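Local coordinates for protein beta-2-microglobulin (Danio rerio, PDB 4M9O) that pairs with the class I MHC heavy chain as its light chain and takes part in presenting peptide antigens to the immune system, at residues 83-87 with 88-92. Residues are numbered along the deposited sequence; the frame is centred on the assembly and turned at random.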
loop_
_atom_site.group_PDB
_atom_site.type_symbol
_atom_site.label_atom_id
_atom_site.label_comp_id
_atom_site.label_asym_id
_atom_site.label_seq_id
_atom_site.Cartn_x
_atom_site.Cartn_y
_atom_site.Cartn_z
ATOM N N SER A 83 -0.200 0.975 -5.629
ATOM C CA SER A 83 0.730 1.126 -6.712
ATOM C C SER A 83 2.096 1.543 -6.189
ATOM O O SER A 83 2.188 2.507 -5.530
ATOM C CB SER A 83 0.190 2.142 -7.676
ATOM O OG SER A 83 0.900 2.245 -8.853
ATOM N N VAL A 84 3.130 0.780 -6.492
ATOM C CA VAL A 84 4.484 1.044 -6.027
ATOM C C VAL A 84 5.533 1.241 -7.136
ATOM O O VAL A 84 5.748 0.393 -7.932
ATOM C CB VAL A 84 4.958 -0.062 -5.079
ATOM C CG1 VAL A 84 6.283 0.210 -4.543
ATOM C CG2 VAL A 84 3.992 -0.317 -3.999
ATOM N N ARG A 85 6.190 2.381 -7.141
ATOM C CA ARG A 85 7.262 2.668 -8.050
ATOM C C ARG A 85 8.633 2.699 -7.362
ATOM O O ARG A 85 8.850 3.412 -6.436
ATOM C CB ARG A 85 6.995 3.959 -8.812
ATOM C CG ARG A 85 8.017 4.346 -9.854
ATOM C CD ARG A 85 7.394 5.142 -10.948
ATOM N NE ARG A 85 8.243 5.416 -12.093
ATOM C CZ ARG A 85 8.194 4.802 -13.264
ATOM N NH1 ARG A 85 7.377 3.807 -13.488
ATOM N NH2 ARG A 85 9.009 5.184 -14.215
ATOM N N HIS A 86 9.500 1.845 -7.857
ATOM C CA HIS A 86 10.873 1.713 -7.440
ATOM C C HIS A 86 11.740 1.461 -8.659
ATOM O O HIS A 86 11.400 0.668 -9.463
ATOM C CB HIS A 86 10.962 0.518 -6.522
ATOM C CG HIS A 86 12.272 0.351 -5.843
ATOM N ND1 HIS A 86 13.030 -0.766 -5.988
ATOM C CD2 HIS A 86 12.951 1.154 -5.010
ATOM C CE1 HIS A 86 14.116 -0.658 -5.272
ATOM N NE2 HIS A 86 14.096 0.504 -4.671
ATOM N N MET A 87 12.871 2.135 -8.771
ATOM C CA MET A 87 13.819 1.918 -9.851
ATOM C C MET A 87 13.189 2.036 -11.235
ATOM O O MET A 87 13.469 1.277 -12.087
ATOM C CB MET A 87 14.477 0.547 -9.729
ATOM C CG MET A 87 15.395 0.341 -8.556
ATOM S SD MET A 87 16.692 1.440 -8.621
ATOM C CE MET A 87 17.796 0.500 -9.584
ATOM N N LYS A 88 12.306 2.982 -11.404
ATOM C CA LYS A 88 11.632 3.209 -12.644
ATOM C C LYS A 88 10.577 2.179 -13.033
ATOM O O LYS A 88 10.185 2.117 -14.138
ATOM C CB LYS A 88 12.637 3.416 -13.760
ATOM C CG LYS A 88 13.540 4.583 -13.545
ATOM C CD LYS A 88 14.655 4.644 -14.572
ATOM C CE LYS A 88 15.628 3.517 -14.434
ATOM N NZ LYS A 88 16.878 3.645 -15.240
ATOM N N GLU A 89 10.142 1.350 -12.123
ATOM C CA GLU A 89 9.110 0.414 -12.454
ATOM C C GLU A 89 7.939 0.473 -11.507
ATOM O O GLU A 89 8.092 0.476 -10.329
ATOM C CB GLU A 89 9.649 -0.990 -12.559
ATOM C CG GLU A 89 8.651 -1.920 -13.116
ATOM C CD GLU A 89 8.841 -3.354 -12.710
ATOM O OE1 GLU A 89 8.157 -4.220 -13.263
ATOM O OE2 GLU A 89 9.636 -3.637 -11.832
ATOM N N THR A 90 6.756 0.495 -12.070
ATOM C CA THR A 90 5.554 0.560 -11.296
ATOM C C THR A 90 4.879 -0.780 -11.279
ATOM O O THR A 90 4.607 -1.335 -12.282
ATOM C CB THR A 90 4.601 1.638 -11.839
ATOM O OG1 THR A 90 5.218 2.901 -11.751
ATOM C CG2 THR A 90 3.303 1.684 -11.053
ATOM N N LYS A 91 4.638 -1.278 -10.098
ATOM C CA LYS A 91 3.924 -2.514 -9.858
ATOM C C LYS A 91 2.636 -2.289 -9.049
ATOM O O LYS A 91 2.618 -1.520 -8.166
ATOM C CB LYS A 91 4.797 -3.481 -9.111
ATOM C CG LYS A 91 5.937 -4.006 -9.857
ATOM C CD LYS A 91 6.252 -5.338 -9.306
ATOM C CE LYS A 91 7.546 -5.858 -9.782
ATOM N NZ LYS A 91 8.100 -6.643 -8.681
ATOM N N LYS A 92 1.591 -3.016 -9.372
ATOM C CA LYS A 92 0.301 -2.876 -8.749
ATOM C C LYS A 92 -0.075 -4.088 -7.902
ATOM O O LYS A 92 0.106 -5.197 -8.312
ATOM C CB LYS A 92 -0.755 -2.621 -9.803
ATOM C CG LYS A 92 -0.451 -1.512 -10.712
ATOM C CD LYS A 92 -0.992 -0.267 -10.176
ATOM C CE LYS A 92 -1.611 0.593 -11.231
ATOM N NZ LYS A 92 -0.882 1.847 -11.466
#
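Val84 and Lys91 form one hydrogen-bonded pair of a tight antiparallel hairpin and His86 and Glu89 the next, with a type I' turn through Met87 and Lys88 reversing the chain. Val84 N reaches Lys91 O at 2.9 Å in an almost straight bond, and Lys91 N returns to Val84 O at 3.0 Å; at the turn, Glu89 N closes on His86 O at 3.0 Å. The non-hydrogen-bonded pairs, Ser83 with Lys92 and Arg85 with Thr90, have their side chains on one face. There, with CG anti to the backbone N (chi1 -177°) and the chain extended from CG to NE, Arg85 carries its guanidinium out to the side of Thr90, whose side chain it crosses at about a right angle, and NH1 gives a hydrogen bond of 2.9 Å to Thr90 OG1, which lies close to the guanidinium plane. One guanidinium face rests over the Lys88 carbonyl. Thr90 uses its other branch too: CG2 sits 3.3 Å from Ser83 OG, and the same hydroxyl accepts a hydrogen bond of 3.2 Å from Lys92 NZ, brought round by the bent lysine chain. A valine in place of Thr90 would probably leave Arg85 NH1 without this acceptor and the guanidinium freer to turn. On the reverse face, His86 NE2 bonds to Pro34 O and Val84 touches Ile37. In the immunoglobulin sandwich, 89-94 is an outermost strand of its sheet, while 80-86 pairs on its other side with strand 38-43.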